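PDB 7AHB: phthiocerol synthesis polyketide synthase type I PpsC from Mycobacterium tuberculosis, which probably loads extender units onto the carrier domain through this acyltransferase domain during assembly of the phthiocerol chain. Local coordinates for residues Ile135-Ala145 and His289-Phe300. Numbering follows the deposited sequence.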
loop_
_atom_site.group_PDB
_atom_site.type_symbol
_atom_site.label_atom_id
_atom_site.label_comp_id
_atom_site.label_asym_id
_atom_site.label_seq_id
_atom_site.Cartn_x
_atom_site.Cartn_y
_atom_site.Cartn_z
ATOM N N ILE A 135 2.268 -1.204 8.566
ATOM C CA ILE A 135 3.258 -0.691 7.631
ATOM C C ILE A 135 2.507 -0.219 6.402
ATOM O O ILE A 135 1.670 -0.962 5.879
ATOM C CB ILE A 135 4.285 -1.767 7.239
ATOM C CG1 ILE A 135 5.230 -2.032 8.385
ATOM C CG2 ILE A 135 5.076 -1.306 6.017
ATOM C CD1 ILE A 135 6.127 -3.249 8.165
ATOM N N GLY A 136 2.753 1.031 5.992
ATOM C CA GLY A 136 2.227 1.544 4.742
ATOM C C GLY A 136 3.275 1.630 3.638
ATOM O O GLY A 136 4.326 2.244 3.806
ATOM N N HIS A 137 3.001 0.969 2.526
ATOM C CA HIS A 137 3.853 0.920 1.339
ATOM C C HIS A 137 3.356 1.982 0.371
ATOM O O HIS A 137 2.207 1.932 -0.061
ATOM C CB HIS A 137 3.774 -0.486 0.740
ATOM C CG HIS A 137 4.373 -0.640 -0.623
ATOM N ND1 HIS A 137 3.765 -0.154 -1.761
ATOM C CD2 HIS A 137 5.464 -1.322 -1.044
ATOM C CE1 HIS A 137 4.487 -0.480 -2.818
ATOM N NE2 HIS A 137 5.526 -1.184 -2.408
ATOM N N SER A 138 4.209 2.951 0.066
ATOM C CA SER A 138 3.899 4.044 -0.852
ATOM C C SER A 138 2.584 4.687 -0.404
ATOM O O SER A 138 2.407 4.976 0.791
ATOM C CB SER A 138 3.920 3.490 -2.291
ATOM O OG SER A 138 3.496 4.476 -3.211
ATOM N N MET A 139 1.642 4.933 -1.305
ATOM C CA MET A 139 0.447 5.666 -0.911
ATOM C C MET A 139 -0.381 4.896 0.116
ATOM O O MET A 139 -1.250 5.476 0.763
ATOM C CB MET A 139 -0.445 5.981 -2.122
ATOM C CG MET A 139 0.260 6.283 -3.427
ATOM S SD MET A 139 1.262 7.819 -3.582
ATOM C CE MET A 139 2.110 7.401 -5.088
ATOM N N GLY A 140 -0.145 3.601 0.268
ATOM C CA GLY A 140 -0.797 2.837 1.312
ATOM C C GLY A 140 -0.512 3.320 2.726
ATOM O O GLY A 140 -1.183 2.862 3.658
ATOM N N GLU A 141 0.453 4.224 2.908
ATOM C CA GLU A 141 0.720 4.761 4.235
ATOM C C GLU A 141 -0.425 5.639 4.733
ATOM O O GLU A 141 -0.571 5.826 5.942
ATOM C CB GLU A 141 2.036 5.549 4.227
ATOM C CG GLU A 141 2.470 6.034 5.572
ATOM C CD GLU A 141 3.979 6.098 5.767
ATOM O OE1 GLU A 141 4.679 5.046 5.756
ATOM O OE2 GLU A 141 4.467 7.232 5.916
ATOM N N VAL A 142 -1.278 6.158 3.850
ATOM C CA VAL A 142 -2.454 6.874 4.344
ATOM C C VAL A 142 -3.372 5.915 5.093
ATOM O O VAL A 142 -3.797 6.182 6.229
ATOM C CB VAL A 142 -3.198 7.563 3.188
ATOM C CG1 VAL A 142 -4.406 8.339 3.744
ATOM C CG2 VAL A 142 -2.262 8.481 2.417
ATOM N N ALA A 143 -3.686 4.777 4.462
ATOM C CA ALA A 143 -4.536 3.778 5.099
ATOM C C ALA A 143 -3.924 3.302 6.406
ATOM O O ALA A 143 -4.636 3.138 7.401
ATOM C CB ALA A 143 -4.767 2.590 4.170
ATOM N N ALA A 144 -2.604 3.062 6.413
ATOM C CA ALA A 144 -1.918 2.663 7.647
ATOM C C ALA A 144 -2.093 3.708 8.743
ATOM O O ALA A 144 -2.359 3.374 9.905
ATOM C CB ALA A 144 -0.426 2.424 7.364
ATOM N N ALA A 145 -1.937 4.982 8.391
ATOM C CA ALA A 145 -2.098 6.051 9.359
ATOM C C ALA A 145 -3.521 6.099 9.892
ATOM O O ALA A 145 -3.734 6.408 11.072
ATOM C CB ALA A 145 -1.698 7.384 8.718
ATOM N N HIS A 289 4.065 15.715 5.916
ATOM C CA HIS A 289 4.379 14.292 5.847
ATOM C C HIS A 289 3.881 13.676 4.542
ATOM O O HIS A 289 4.572 12.870 3.910
ATOM C CB HIS A 289 3.739 13.545 7.003
ATOM C CG HIS A 289 3.964 12.070 6.945
ATOM N ND1 HIS A 289 5.058 11.463 7.518
ATOM C CD2 HIS A 289 3.246 11.082 6.366
ATOM C CE1 HIS A 289 4.997 10.161 7.310
ATOM N NE2 HIS A 289 3.905 9.904 6.617
ATOM N N TRP A 290 2.653 14.000 4.152
ATOM C CA TRP A 290 2.107 13.424 2.925
ATOM C C TRP A 290 2.793 13.980 1.678
ATOM O O TRP A 290 2.987 13.247 0.702
ATOM C CB TRP A 290 0.591 13.635 2.918
ATOM C CG TRP A 290 -0.023 12.968 4.108
ATOM C CD1 TRP A 290 -0.718 13.572 5.123
ATOM C CD2 TRP A 290 0.073 11.576 4.456
ATOM N NE1 TRP A 290 -1.092 12.634 6.070
ATOM C CE2 TRP A 290 -0.601 11.408 5.691
ATOM C CE3 TRP A 290 0.662 10.457 3.845
ATOM C CZ2 TRP A 290 -0.701 10.177 6.321
ATOM C CZ3 TRP A 290 0.566 9.233 4.472
ATOM C CH2 TRP A 290 -0.135 9.101 5.701
ATOM N N ALA A 291 3.175 15.253 1.681
ATOM C CA ALA A 291 3.979 15.778 0.578
ATOM C C ALA A 291 5.326 15.073 0.503
ATOM O O ALA A 291 5.859 14.835 -0.590
ATOM C CB ALA A 291 4.173 17.281 0.749
ATOM N N THR A 292 5.900 14.741 1.667
ATOM C CA THR A 292 7.171 14.038 1.713
ATOM C C THR A 292 7.018 12.579 1.317
ATOM O O THR A 292 7.866 12.043 0.591
ATOM C CB THR A 292 7.780 14.155 3.116
ATOM O OG1 THR A 292 8.003 15.541 3.405
ATOM C CG2 THR A 292 9.066 13.384 3.192
ATOM N N ASN A 293 5.949 11.925 1.786
ATOM C CA ASN A 293 5.718 10.516 1.467
ATOM C C ASN A 293 5.604 10.267 -0.044
ATOM O O ASN A 293 6.074 9.244 -0.552
ATOM C CB ASN A 293 4.452 10.044 2.183
ATOM C CG ASN A 293 3.914 8.735 1.638
ATOM O OD1 ASN A 293 2.928 8.709 0.866
ATOM N ND2 ASN A 293 4.551 7.626 2.041
ATOM N N MET A 294 4.989 11.173 -0.782
ATOM C CA MET A 294 4.821 10.921 -2.222
ATOM C C MET A 294 6.101 11.157 -3.016
ATOM O O MET A 294 6.205 10.675 -4.152
ATOM C CB MET A 294 3.717 11.792 -2.807
ATOM C CG MET A 294 4.051 13.260 -2.871
ATOM S SD MET A 294 2.588 14.319 -3.156
ATOM C CE MET A 294 2.073 13.831 -4.774
ATOM N N ARG A 295 7.083 11.848 -2.429
ATOM C CA ARG A 295 8.337 12.169 -3.096
ATOM C C ARG A 295 9.470 11.246 -2.696
ATOM O O ARG A 295 10.250 10.844 -3.558
ATOM C CB ARG A 295 8.738 13.613 -2.792
ATOM C CG ARG A 295 10.165 13.969 -3.138
ATOM C CD ARG A 295 10.402 13.940 -4.640
ATOM N NE ARG A 295 11.795 14.217 -5.029
ATOM C CZ ARG A 295 12.732 13.277 -5.194
ATOM N NH1 ARG A 295 12.466 11.977 -4.991
ATOM N NH2 ARG A 295 13.948 13.631 -5.557
ATOM N N ASN A 296 9.589 10.932 -1.404
ATOM C CA ASN A 296 10.693 10.125 -0.917
ATOM C C ASN A 296 10.598 8.693 -1.430
ATOM O O ASN A 296 9.490 8.188 -1.694
ATOM C CB ASN A 296 10.705 10.110 0.616
ATOM C CG ASN A 296 11.387 11.326 1.202
ATOM O OD1 ASN A 296 11.675 12.283 0.489
ATOM N ND2 ASN A 296 11.638 11.302 2.513
ATOM N N PRO A 297 11.745 8.012 -1.571
ATOM C CA PRO A 297 11.708 6.574 -1.865
ATOM C C PRO A 297 11.061 5.815 -0.716
ATOM O O PRO A 297 11.079 6.265 0.435
ATOM C CB PRO A 297 13.181 6.198 -2.038
ATOM C CG PRO A 297 13.914 7.214 -1.243
ATOM C CD PRO A 297 13.130 8.504 -1.376
ATOM N N VAL A 298 10.473 4.669 -1.053
ATOM C CA VAL A 298 9.673 3.878 -0.123
ATOM C C VAL A 298 10.592 2.874 0.562
ATOM O O VAL A 298 11.143 1.989 -0.091
ATOM C CB VAL A 298 8.527 3.152 -0.846
ATOM C CG1 VAL A 298 7.758 2.267 0.156
ATOM C CG2 VAL A 298 7.591 4.131 -1.535
ATOM N N ARG A 299 10.760 3.004 1.873
ATOM C CA ARG A 299 11.678 2.138 2.627
ATOM C C ARG A 299 10.971 0.855 3.074
ATOM O O ARG A 299 10.863 0.536 4.261
ATOM C CB ARG A 299 12.237 2.895 3.819
ATOM C CG ARG A 299 12.830 4.234 3.505
ATOM C CD ARG A 299 14.326 4.148 3.247
ATOM N NE ARG A 299 14.861 5.418 2.771
ATOM C CZ ARG A 299 16.123 5.618 2.413
ATOM N NH1 ARG A 299 17.021 4.639 2.524
ATOM N NH2 ARG A 299 16.490 6.812 1.961
ATOM N N PHE A 300 10.473 0.113 2.088
ATOM C CA PHE A 300 9.627 -1.041 2.383
ATOM C C PHE A 300 10.453 -2.192 2.920
ATOM O O PHE A 300 10.084 -2.805 3.913
ATOM C CB PHE A 300 8.841 -1.486 1.138
ATOM C CG PHE A 300 7.882 -2.603 1.404
ATOM C CD1 PHE A 300 6.795 -2.416 2.244
ATOM C CD2 PHE A 300 8.066 -3.837 0.842
ATOM C CE1 PHE A 300 5.920 -3.448 2.508
ATOM C CE2 PHE A 300 7.194 -4.876 1.103
ATOM C CZ PHE A 300 6.122 -4.682 1.934
#
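Glu141 and His289 meet through one hydrogen bond, His289 NE2 giving its N-H to Glu141 OE2 at 2.8 Å; the bond is bent (137°) but lies close to the imidazole plane and uses the anti lone pair of the carboxylate. The Glu141 chain, CG anti to the backbone N and bent at chi2, brings OE2 there. Beside it the Trp290 indole wedges against helix 141-147. Val142 CG2 sits over one face of the six-membered ring of Trp290, a CH-pi contact 3.9 Å from the centroid, while Ala145 CB meets the ring edge, 3.8 Å from Trp290 CH2. At the other end, the edge of His137 points into the face of Phe300, T-shaped, with planes at 82° and His137 CD2 3.7 Å from Phe300 CG. Between these ends Val298 CG1 lies 3.6 Å from Ser138 N.

Outside the two segments, Ser269 and Thr271 hydroxyls hydrogen-bond Glu141 OE2, Thr270 N bonds OE1, and Tyr272 hydrogen-bonds His289 ND1. Gly136, Ser138 and Gly140 fit the GxSxG nucleophile elbow of acyltransferases, Ser138 OG hydrogen-bonded to His240, consistent with a Ser-His pair. With several donors, buried Glu141 is probably kept ionised; its His289 bond links the helix after the elbow to helix 287-295.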